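Local coordinates for protein oxidoreductase, Gfo/Idh/MocA family (Vibrio cholerae, PDB 1XEA) that is probably an NAD(P)-dependent oxidoreductase of the Gfo/Idh/MocA family, binding a nucleotide through an N-terminal Rossmann domain, its substrate not established, at residues L84-K94 with A110-F121; P157-F168 with G195-Q203. All coordinates share one frame; numbering follows the deposited sequence.

Contact 1. Residues L84-K94 with A110-F121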
loop_
_atom_site.group_PDB
_atom_site.type_symbol
_atom_site.label_atom_id
_atom_site.label_comp_id
_atom_site.label_asym_id
_atom_site.label_seq_id
_atom_site.Cartn_x
_atom_site.Cartn_y
_atom_site.Cartn_z
ATOM N N LEU A 84 32.556 -24.251 -26.980
ATOM C CA LEU A 84 33.222 -23.020 -27.372
ATOM C C LEU A 84 34.333 -23.341 -28.358
ATOM O O LEU A 84 34.573 -22.583 -29.304
ATOM C CB LEU A 84 33.794 -22.306 -26.153
ATOM C CG LEU A 84 32.757 -21.535 -25.348
ATOM C CD1 LEU A 84 33.441 -20.913 -24.149
ATOM C CD2 LEU A 84 32.123 -20.456 -26.216
ATOM N N HIS A 85 35.009 -24.465 -28.145
ATOM C CA HIS A 85 36.079 -24.865 -29.039
ATOM C C HIS A 85 35.491 -25.359 -30.366
ATOM O O HIS A 85 36.012 -25.060 -31.448
ATOM C CB HIS A 85 36.937 -25.945 -28.381
ATOM C CG HIS A 85 38.000 -26.488 -29.280
ATOM N ND1 HIS A 85 38.446 -25.819 -30.402
ATOM C CD2 HIS A 85 38.664 -27.668 -29.262
ATOM C CE1 HIS A 85 39.330 -26.566 -31.038
ATOM N NE2 HIS A 85 39.480 -27.695 -30.366
ATOM N N LEU A 86 34.399 -26.112 -30.276
ATOM C CA LEU A 86 33.724 -26.625 -31.462
ATOM C C LEU A 86 33.137 -25.467 -32.268
ATOM O O LEU A 86 32.509 -25.679 -33.306
ATOM C CB LEU A 86 32.596 -27.567 -31.055
ATOM C CG LEU A 86 33.037 -28.788 -30.256
ATOM C CD1 LEU A 86 31.833 -29.449 -29.596
ATOM C CD2 LEU A 86 33.753 -29.754 -31.179
ATOM N N GLY A 87 33.333 -24.248 -31.772
ATOM C CA GLY A 87 32.828 -23.066 -32.453
ATOM C C GLY A 87 31.313 -22.944 -32.491
ATOM O O GLY A 87 30.707 -22.857 -33.560
ATOM N N ILE A 88 30.696 -22.926 -31.318
ATOM C CA ILE A 88 29.247 -22.815 -31.241
ATOM C C ILE A 88 28.834 -21.789 -30.185
ATOM O O ILE A 88 29.317 -21.829 -29.055
ATOM C CB ILE A 88 28.635 -24.181 -30.896
ATOM C CG1 ILE A 88 29.098 -25.208 -31.929
ATOM C CG2 ILE A 88 27.122 -24.098 -30.870
ATOM C CD1 ILE A 88 28.673 -26.619 -31.618
ATOM N N PRO A 89 27.950 -20.840 -30.549
ATOM C CA PRO A 89 27.505 -19.830 -29.581
ATOM C C PRO A 89 27.057 -20.549 -28.309
ATOM O O PRO A 89 26.185 -21.417 -28.351
ATOM C CB PRO A 89 26.345 -19.161 -30.306
ATOM C CG PRO A 89 26.774 -19.239 -31.743
ATOM C CD PRO A 89 27.287 -20.650 -31.852
ATOM N N THR A 90 27.657 -20.202 -27.180
ATOM C CA THR A 90 27.298 -20.859 -25.929
ATOM C C THR A 90 26.600 -19.950 -24.916
ATOM O O THR A 90 26.967 -18.788 -24.736
ATOM C CB THR A 90 28.552 -21.481 -25.246
ATOM O OG1 THR A 90 29.120 -22.467 -26.110
ATOM C CG2 THR A 90 28.194 -22.134 -23.918
ATOM N N PHE A 91 25.600 -20.507 -24.245
ATOM C CA PHE A 91 24.850 -19.796 -23.227
ATOM C C PHE A 91 25.014 -20.566 -21.932
ATOM O O PHE A 91 24.932 -21.795 -21.923
ATOM C CB PHE A 91 23.377 -19.743 -23.602
ATOM C CG PHE A 91 22.499 -19.201 -22.518
ATOM C CD1 PHE A 91 22.272 -17.837 -22.407
ATOM C CD2 PHE A 91 21.900 -20.056 -21.602
ATOM C CE1 PHE A 91 21.453 -17.327 -21.398
ATOM C CE2 PHE A 91 21.080 -19.557 -20.588
ATOM C CZ PHE A 91 20.858 -18.190 -20.487
ATOM N N VAL A 92 25.256 -19.842 -20.846
ATOM C CA VAL A 92 25.422 -20.466 -19.542
ATOM C C VAL A 92 24.674 -19.656 -18.507
ATOM O O VAL A 92 24.813 -18.440 -18.443
ATOM C CB VAL A 92 26.910 -20.550 -19.123
ATOM C CG1 VAL A 92 27.028 -21.185 -17.743
ATOM C CG2 VAL A 92 27.690 -21.370 -20.139
ATOM N N ASP A 93 23.875 -20.333 -17.694
ATOM C CA ASP A 93 23.111 -19.656 -16.663
ATOM C C ASP A 93 24.041 -19.240 -15.535
ATOM O O ASP A 93 24.892 -20.015 -15.108
ATOM C CB ASP A 93 22.007 -20.577 -16.142
ATOM C CG ASP A 93 21.103 -19.890 -15.143
ATOM O OD1 ASP A 93 20.663 -18.746 -15.427
ATOM O OD2 ASP A 93 20.814 -20.494 -14.078
ATOM N N LYS A 94 23.880 -18.006 -15.066
ATOM C CA LYS A 94 24.702 -17.472 -13.987
ATOM C C LYS A 94 24.687 -18.430 -12.801
ATOM O O LYS A 94 23.660 -19.023 -12.494
ATOM C CB LYS A 94 24.177 -16.101 -13.562
ATOM C CG LYS A 94 22.813 -16.136 -12.900
ATOM C CD LYS A 94 22.926 -16.482 -11.423
ATOM C CE LYS A 94 21.674 -17.180 -10.910
ATOM N NZ LYS A 94 21.789 -17.461 -9.455
ATOM N N ALA A 110 36.744 -18.235 -25.725
ATOM C CA ALA A 110 35.675 -17.869 -26.654
ATOM C C ALA A 110 36.133 -16.818 -27.667
ATOM O O ALA A 110 35.675 -16.816 -28.805
ATOM C CB ALA A 110 34.471 -17.357 -25.872
ATOM N N GLU A 111 37.029 -15.928 -27.241
ATOM C CA GLU A 111 37.556 -14.886 -28.113
ATOM C C GLU A 111 38.453 -15.453 -29.200
ATOM O O GLU A 111 38.553 -14.885 -30.289
ATOM C CB GLU A 111 38.331 -13.848 -27.305
ATOM C CG GLU A 111 37.441 -12.879 -26.530
ATOM C CD GLU A 111 38.232 -11.813 -25.780
ATOM O OE1 GLU A 111 39.106 -11.163 -26.415
ATOM O OE2 GLU A 111 37.973 -11.618 -24.561
ATOM N N LYS A 112 39.117 -16.566 -28.908
ATOM C CA LYS A 112 39.982 -17.189 -29.897
ATOM C C LYS A 112 39.143 -17.792 -31.014
ATOM O O LYS A 112 39.426 -17.580 -32.192
ATOM C CB LYS A 112 40.839 -18.287 -29.264
ATOM C CG LYS A 112 41.941 -17.784 -28.348
ATOM C CD LYS A 112 42.770 -18.945 -27.813
ATOM C CE LYS A 112 43.531 -19.648 -28.934
ATOM N NZ LYS A 112 44.466 -18.712 -29.620
ATOM N N HIS A 113 38.103 -18.534 -30.641
ATOM C CA HIS A 113 37.236 -19.179 -31.624
ATOM C C HIS A 113 36.160 -18.247 -32.168
ATOM O O HIS A 113 35.291 -18.656 -32.943
ATOM C CB HIS A 113 36.622 -20.437 -31.013
ATOM C CG HIS A 113 37.632 -21.501 -30.710
ATOM N ND1 HIS A 113 38.335 -22.161 -31.696
ATOM C CD2 HIS A 113 38.086 -21.993 -29.533
ATOM C CE1 HIS A 113 39.178 -23.013 -31.139
ATOM N NE2 HIS A 113 39.047 -22.930 -29.827
ATOM N N HIS A 114 36.252 -16.979 -31.776
ATOM C CA HIS A 114 35.313 -15.956 -32.217
ATOM C C HIS A 114 33.854 -16.376 -31.987
ATOM O O HIS A 114 32.978 -16.128 -32.816
ATOM C CB HIS A 114 35.551 -15.635 -33.705
ATOM C CG HIS A 114 36.924 -15.108 -34.008
ATOM N ND1 HIS A 114 37.425 -13.953 -33.443
ATOM C CD2 HIS A 114 37.895 -15.574 -34.832
ATOM C CE1 HIS A 114 38.643 -13.731 -33.904
ATOM N NE2 HIS A 114 38.952 -14.700 -34.748
ATOM N N GLN A 115 33.595 -17.017 -30.858
ATOM C CA GLN A 115 32.241 -17.426 -30.556
ATOM C C GLN A 115 31.673 -16.569 -29.435
ATOM O O GLN A 115 32.414 -15.996 -28.637
ATOM C CB GLN A 115 32.203 -18.902 -30.177
ATOM C CG GLN A 115 32.392 -19.804 -31.366
ATOM C CD GLN A 115 31.386 -19.508 -32.454
ATOM O OE1 GLN A 115 30.188 -19.403 -32.190
ATOM N NE2 GLN A 115 31.861 -19.370 -33.682
ATOM N N PRO A 116 30.343 -16.436 -29.383
ATOM C CA PRO A 116 29.700 -15.638 -28.346
ATOM C C PRO A 116 29.381 -16.513 -27.142
ATOM O O PRO A 116 28.896 -17.638 -27.286
ATOM C CB PRO A 116 28.448 -15.141 -29.044
ATOM C CG PRO A 116 28.054 -16.344 -29.826
ATOM C CD PRO A 116 29.370 -16.797 -30.429
ATOM N N LEU A 117 29.678 -15.982 -25.963
ATOM C CA LEU A 117 29.427 -16.652 -24.701
ATOM C C LEU A 117 28.513 -15.730 -23.901
ATOM O O LEU A 117 28.939 -14.695 -23.389
ATOM C CB LEU A 117 30.740 -16.871 -23.955
ATOM C CG LEU A 117 30.640 -17.450 -22.543
ATOM C CD1 LEU A 117 29.997 -18.835 -22.573
ATOM C CD2 LEU A 117 32.035 -17.524 -21.948
ATOM N N TYR A 118 27.249 -16.118 -23.805
ATOM C CA TYR A 118 26.241 -15.338 -23.102
ATOM C C TYR A 118 25.983 -15.855 -21.689
ATOM O O TYR A 118 25.781 -17.054 -21.492
ATOM C CB TYR A 118 24.943 -15.406 -23.895
ATOM C CG TYR A 118 23.968 -14.303 -23.609
ATOM C CD1 TYR A 118 24.011 -13.112 -24.338
ATOM C CD2 TYR A 118 22.974 -14.458 -22.642
ATOM C CE1 TYR A 118 23.088 -12.106 -24.121
ATOM C CE2 TYR A 118 22.042 -13.456 -22.414
ATOM C CZ TYR A 118 22.103 -12.280 -23.160
ATOM O OH TYR A 118 21.176 -11.285 -22.953
ATOM N N VAL A 119 25.974 -14.953 -20.712
ATOM C CA VAL A 119 25.709 -15.336 -19.326
ATOM C C VAL A 119 24.261 -14.972 -18.973
ATOM O O VAL A 119 23.783 -13.891 -19.318
ATOM C CB VAL A 119 26.667 -14.625 -18.344
ATOM C CG1 VAL A 119 26.368 -15.073 -16.931
ATOM C CG2 VAL A 119 28.119 -14.938 -18.699
ATOM N N GLY A 120 23.578 -15.874 -18.275
ATOM C CA GLY A 120 22.192 -15.647 -17.913
ATOM C C GLY A 120 21.894 -14.777 -16.709
ATOM O O GLY A 120 21.791 -15.268 -15.588
ATOM N N PHE A 121 21.737 -13.482 -16.948
ATOM C CA PHE A 121 21.429 -12.528 -15.891
ATOM C C PHE A 121 20.067 -11.918 -16.200
ATOM O O PHE A 121 19.984 -10.809 -16.735
ATOM C CB PHE A 121 22.474 -11.424 -15.868
ATOM C CG PHE A 121 23.788 -11.829 -15.267
ATOM C CD1 PHE A 121 24.953 -11.807 -16.035
ATOM C CD2 PHE A 121 23.881 -12.126 -13.906
ATOM C CE1 PHE A 121 26.193 -12.065 -15.456
ATOM C CE2 PHE A 121 25.114 -12.387 -13.310
ATOM C CZ PHE A 121 26.273 -12.354 -14.086
#

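Contact 2. Residues P157-F168 with G195-Q203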
loop_
_atom_site.group_PDB
_atom_site.type_symbol
_atom_site.label_atom_id
_atom_site.label_comp_id
_atom_site.label_asym_id
_atom_site.label_seq_id
_atom_site.Cartn_x
_atom_site.Cartn_y
_atom_site.Cartn_z
ATOM N N PRO A 157 20.712 -18.502 5.801
ATOM C CA PRO A 157 22.127 -18.140 5.741
ATOM C C PRO A 157 22.870 -19.240 5.000
ATOM O O PRO A 157 22.289 -20.289 4.726
ATOM C CB PRO A 157 22.511 -18.041 7.210
ATOM C CG PRO A 157 21.651 -19.085 7.842
ATOM C CD PRO A 157 20.318 -18.890 7.168
ATOM N N GLY A 158 24.140 -19.006 4.677
ATOM C CA GLY A 158 24.915 -20.003 3.956
ATOM C C GLY A 158 26.391 -19.659 3.901
ATOM O O GLY A 158 26.813 -18.648 4.453
ATOM N N ASP A 159 27.176 -20.493 3.227
ATOM C CA ASP A 159 28.610 -20.262 3.123
ATOM C C ASP A 159 28.930 -19.156 2.129
ATOM O O ASP A 159 28.302 -19.040 1.078
ATOM C CB ASP A 159 29.316 -21.528 2.668
ATOM C CG ASP A 159 29.029 -21.840 1.227
ATOM O OD1 ASP A 159 27.830 -22.047 0.914
ATOM O OD2 ASP A 159 29.988 -21.866 0.411
ATOM N N ILE A 160 29.944 -18.370 2.462
ATOM C CA ILE A 160 30.385 -17.267 1.629
ATOM C C ILE A 160 30.290 -17.544 0.142
ATOM O O ILE A 160 29.600 -16.830 -0.577
ATOM C CB ILE A 160 31.820 -16.896 1.959
ATOM C CG1 ILE A 160 31.921 -16.607 3.459
ATOM C CG2 ILE A 160 32.253 -15.701 1.121
ATOM C CD1 ILE A 160 33.313 -16.321 3.928
ATOM N N ARG A 161 30.978 -18.579 -0.318
ATOM C CA ARG A 161 30.972 -18.922 -1.731
ATOM C C ARG A 161 29.587 -18.983 -2.345
ATOM O O ARG A 161 29.239 -18.144 -3.168
ATOM C CB ARG A 161 31.672 -20.258 -1.944
ATOM C CG ARG A 161 33.184 -20.167 -1.888
ATOM C CD ARG A 161 33.748 -19.760 -3.222
ATOM N NE ARG A 161 34.863 -18.846 -3.062
ATOM C CZ ARG A 161 35.629 -18.432 -4.063
ATOM N NH1 ARG A 161 35.397 -18.862 -5.299
ATOM N NH2 ARG A 161 36.615 -17.575 -3.830
ATOM N N THR A 162 28.805 -19.983 -1.962
ATOM C CA THR A 162 27.470 -20.139 -2.513
ATOM C C THR A 162 26.675 -18.849 -2.450
ATOM O O THR A 162 26.108 -18.402 -3.446
ATOM C CB THR A 162 26.686 -21.209 -1.759
ATOM O OG1 THR A 162 27.433 -22.430 -1.755
ATOM C CG2 THR A 162 25.344 -21.448 -2.432
ATOM N N PHE A 163 26.629 -18.265 -1.261
ATOM C CA PHE A 163 25.908 -17.022 -1.028
ATOM C C PHE A 163 26.261 -15.975 -2.080
ATOM O O PHE A 163 25.376 -15.343 -2.643
ATOM C CB PHE A 163 26.260 -16.509 0.369
ATOM C CG PHE A 163 25.499 -15.282 0.798
ATOM C CD1 PHE A 163 24.589 -15.356 1.846
ATOM C CD2 PHE A 163 25.789 -14.037 0.259
ATOM C CE1 PHE A 163 23.988 -14.215 2.354
ATOM C CE2 PHE A 163 25.188 -12.891 0.766
ATOM C CZ PHE A 163 24.291 -12.984 1.820
ATOM N N VAL A 164 27.547 -15.800 -2.354
ATOM C CA VAL A 164 27.955 -14.801 -3.322
ATOM C C VAL A 164 27.804 -15.213 -4.773
ATOM O O VAL A 164 27.123 -14.539 -5.541
ATOM C CB VAL A 164 29.410 -14.359 -3.104
ATOM C CG1 VAL A 164 29.793 -13.298 -4.124
ATOM C CG2 VAL A 164 29.582 -13.806 -1.700
ATOM N N PHE A 165 28.428 -16.309 -5.170
ATOM C CA PHE A 165 28.331 -16.709 -6.562
ATOM C C PHE A 165 26.966 -17.191 -7.029
ATOM O O PHE A 165 26.604 -16.988 -8.187
ATOM C CB PHE A 165 29.395 -17.756 -6.892
ATOM C CG PHE A 165 30.734 -17.164 -7.214
ATOM C CD1 PHE A 165 31.572 -16.708 -6.205
ATOM C CD2 PHE A 165 31.143 -17.028 -8.531
ATOM C CE1 PHE A 165 32.797 -16.121 -6.504
ATOM C CE2 PHE A 165 32.365 -16.443 -8.835
ATOM C CZ PHE A 165 33.190 -15.991 -7.819
ATOM N N ASP A 166 26.191 -17.806 -6.149
ATOM C CA ASP A 166 24.888 -18.300 -6.574
ATOM C C ASP A 166 23.694 -17.428 -6.196
ATOM O O ASP A 166 22.554 -17.751 -6.534
ATOM C CB ASP A 166 24.676 -19.719 -6.048
ATOM C CG ASP A 166 25.749 -20.674 -6.523
ATOM O OD1 ASP A 166 25.886 -20.865 -7.757
ATOM O OD2 ASP A 166 26.462 -21.234 -5.662
ATOM N N ASP A 167 23.944 -16.311 -5.522
ATOM C CA ASP A 167 22.845 -15.457 -5.101
ATOM C C ASP A 167 23.142 -13.970 -5.219
ATOM O O ASP A 167 22.621 -13.296 -6.110
ATOM C CB ASP A 167 22.480 -15.803 -3.659
ATOM C CG ASP A 167 21.002 -15.692 -3.394
ATOM O OD1 ASP A 167 20.238 -15.454 -4.350
ATOM O OD2 ASP A 167 20.595 -15.852 -2.225
ATOM N N PHE A 168 23.984 -13.473 -4.315
ATOM C CA PHE A 168 24.364 -12.064 -4.266
ATOM C C PHE A 168 24.756 -11.520 -5.629
ATOM O O PHE A 168 24.620 -10.328 -5.906
ATOM C CB PHE A 168 25.525 -11.867 -3.295
ATOM C CG PHE A 168 25.826 -10.435 -3.010
ATOM C CD1 PHE A 168 24.927 -9.658 -2.286
ATOM C CD2 PHE A 168 27.004 -9.851 -3.472
ATOM C CE1 PHE A 168 25.193 -8.313 -2.021
ATOM C CE2 PHE A 168 27.285 -8.505 -3.214
ATOM C CZ PHE A 168 26.377 -7.728 -2.486
ATOM N N GLY A 195 27.991 -19.809 11.877
ATOM C CA GLY A 195 29.159 -19.968 11.033
ATOM C C GLY A 195 28.921 -19.660 9.569
ATOM O O GLY A 195 29.751 -19.984 8.719
ATOM N N LEU A 196 27.799 -19.014 9.268
ATOM C CA LEU A 196 27.470 -18.680 7.884
ATOM C C LEU A 196 27.336 -17.177 7.611
ATOM O O LEU A 196 27.402 -16.352 8.520
ATOM C CB LEU A 196 26.177 -19.390 7.498
ATOM C CG LEU A 196 26.203 -20.885 7.794
ATOM C CD1 LEU A 196 24.838 -21.470 7.535
ATOM C CD2 LEU A 196 27.268 -21.561 6.952
ATOM N N LEU A 197 27.157 -16.836 6.340
ATOM C CA LEU A 197 26.996 -15.451 5.951
ATOM C C LEU A 197 25.502 -15.170 6.018
ATOM O O LEU A 197 24.709 -15.865 5.376
ATOM C CB LEU A 197 27.491 -15.219 4.524
ATOM C CG LEU A 197 28.160 -13.865 4.255
ATOM C CD1 LEU A 197 28.220 -13.645 2.762
ATOM C CD2 LEU A 197 27.409 -12.738 4.933
ATOM N N ALA A 198 25.127 -14.165 6.810
ATOM C CA ALA A 198 23.729 -13.785 6.981
ATOM C C ALA A 198 23.364 -12.658 6.015
ATOM O O ALA A 198 22.434 -12.806 5.223
ATOM C CB ALA A 198 23.471 -13.362 8.430
ATOM N N ARG A 199 24.090 -11.541 6.073
ATOM C CA ARG A 199 23.820 -10.428 5.167
ATOM C C ARG A 199 25.105 -9.818 4.617
ATOM O O ARG A 199 26.117 -9.748 5.315
ATOM C CB ARG A 199 23.013 -9.327 5.851
ATOM C CG ARG A 199 23.852 -8.499 6.760
ATOM C CD ARG A 199 23.300 -7.126 6.992
ATOM N NE ARG A 199 24.259 -6.394 7.810
ATOM C CZ ARG A 199 25.420 -5.925 7.360
ATOM N NH1 ARG A 199 25.770 -6.093 6.094
ATOM N NH2 ARG A 199 26.259 -5.315 8.184
ATOM N N LEU A 200 25.042 -9.365 3.367
ATOM C CA LEU A 200 26.181 -8.765 2.666
ATOM C C LEU A 200 25.738 -7.449 2.034
ATOM O O LEU A 200 24.672 -7.379 1.424
ATOM C CB LEU A 200 26.670 -9.723 1.575
ATOM C CG LEU A 200 27.926 -9.359 0.798
ATOM C CD1 LEU A 200 29.113 -9.296 1.741
ATOM C CD2 LEU A 200 28.161 -10.388 -0.287
ATOM N N ASP A 201 26.551 -6.410 2.179
ATOM C CA ASP A 201 26.215 -5.107 1.619
ATOM C C ASP A 201 27.391 -4.447 0.926
ATOM O O ASP A 201 28.322 -3.968 1.578
ATOM C CB ASP A 201 25.689 -4.177 2.711
ATOM C CG ASP A 201 24.327 -4.600 3.232
ATOM O OD1 ASP A 201 23.397 -4.756 2.414
ATOM O OD2 ASP A 201 24.178 -4.772 4.461
ATOM N N VAL A 202 27.338 -4.419 -0.400
ATOM C CA VAL A 202 28.394 -3.815 -1.196
ATOM C C VAL A 202 27.890 -2.533 -1.825
ATOM O O VAL A 202 26.879 -2.519 -2.524
ATOM C CB VAL A 202 28.870 -4.758 -2.304
ATOM C CG1 VAL A 202 29.871 -4.042 -3.196
ATOM C CG2 VAL A 202 29.491 -5.997 -1.690
ATOM N N GLN A 203 28.623 -1.456 -1.583
ATOM C CA GLN A 203 28.252 -0.148 -2.091
ATOM C C GLN A 203 29.481 0.672 -2.498
ATOM O O GLN A 203 30.476 0.712 -1.776
ATOM C CB GLN A 203 27.449 0.576 -1.004
ATOM C CG GLN A 203 27.638 2.073 -0.961
ATOM C CD GLN A 203 26.740 2.758 0.053
ATOM O OE1 GLN A 203 26.955 3.924 0.384
ATOM N NE2 GLN A 203 25.722 2.046 0.544
#

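Contact 1. Residues L84-K94 with A110-F121
Strands 90-93 and 117-120 run parallel, 21° apart in direction, and exchange alternating backbone bonds, among them Thr90 N to Pro116 O at 2.8 Å and Gly120 N to Val92 O at 2.9 Å. They are the two strands of a right-handed beta-alpha-beta unit of the Rossmann fold, connected by helix 100-112, with 117-120 at the edge of the parallel sheet. On one face the rings of Phe91 and Tyr118 meet rim to rim, CD1 of Phe91 lying 3.5 Å from CD2 of Tyr118, with planes only 22° apart. Phe91 CG stands anti to its backbone N (chi1 172°), which carries the ring along the neighbouring strand until CZ reaches Gly120 CA. On the opposite face of the sheet from Phe91 and Tyr118, Thr90 CG2 and Val92 CG2 both touch CD1 of Leu117. Helix 268-281 covers the Phe91 and Tyr118 side, where Asp274 takes the tyrosine hydroxyl. Ahead of the strands, Pro89 and Pro116 lie side by side, CB of Pro89 against CG of Pro116. Gly87 closes helix 76-85 in a Schellman motif, and the bent side chain of Gln115 passes against its backbone. Beyond the strands, Lys94 CB sits over one face of the Phe121 ring, 4.2 Å from its centroid.

Contact 2. Residues P157-F168 with G195-Q203
Phe163 and Phe168, on one side of helix 160-168, receive methyl groups from strand 196-203 on their ring faces, and this is where the packing is dense. Leu197 CD1 lies 3.7 Å from the centroid of the Phe163 ring, displaced toward the rim, whereas Leu200 CD2 stands almost centrally over Phe168, 3.5 Å from the ring centroid and 13° off the normal. Both phenylalanines hold CG anti to the backbone N (chi1 -175° and -170°), a setting that sends the rings down onto the strand. Leu200 serves two rings at once: its CB touches Phe163 CE2 at 3.6 Å while its CD2 covers Phe168. Val202 extends the apolar row, CG2 meeting Phe168 CZ and CB lying in plane at that ring's edge.

The helix thus packs on one face of the large, predominantly antiparallel sheet of the C-terminal domain, a helix-on-sheet layer characteristic of the Gfo/Idh/MocA family. A classic beta bulge, in which Ala198 and Arg199 both face His191 of the adjoining strand, interrupts the strand between Leu197 and Leu200. Helix 286-311 borders the same layer through Val164 and Leu200.

Toward the start of the helix the contact becomes more open to solvent, and backbone bonds take over from ring packing. Here Gly158 forms a single antiparallel bridge with Leu197: Leu197 N gives a nearly straight 2.6 Å bond to Gly158 O, while Gly158 N reaches Leu197 O at 3.3 Å. Pro157 CB rests on Leu196 CB at 3.9 Å. Asp159 then caps the helix, its OD2 accepting from Thr162 N and its OD1 from Thr162 OG1.

Overall arrangement
From the N terminus, the chain builds the first strands of the parallel sheet before entering contact 1, which closes a short loop: residues 95-109, which include most of helix 100-112, lie between the segments. Helices 127-132 and 134-138 and strand 146-152 follow, leading into contact 2, where helix 160-175 is brought against strand 196-206 after strand 186-193 has intervened. The two loops are in series, neither nested nor crossing, and the centres of the contacts lie about 27 Å apart. Contact 1 adds the edge strand to the Rossmann-fold domain; contact 2 seats a helix on the C-terminal sheet. They meet where Lys94 NZ lies 3.0 Å from Asp166 O, at the junction of the domains.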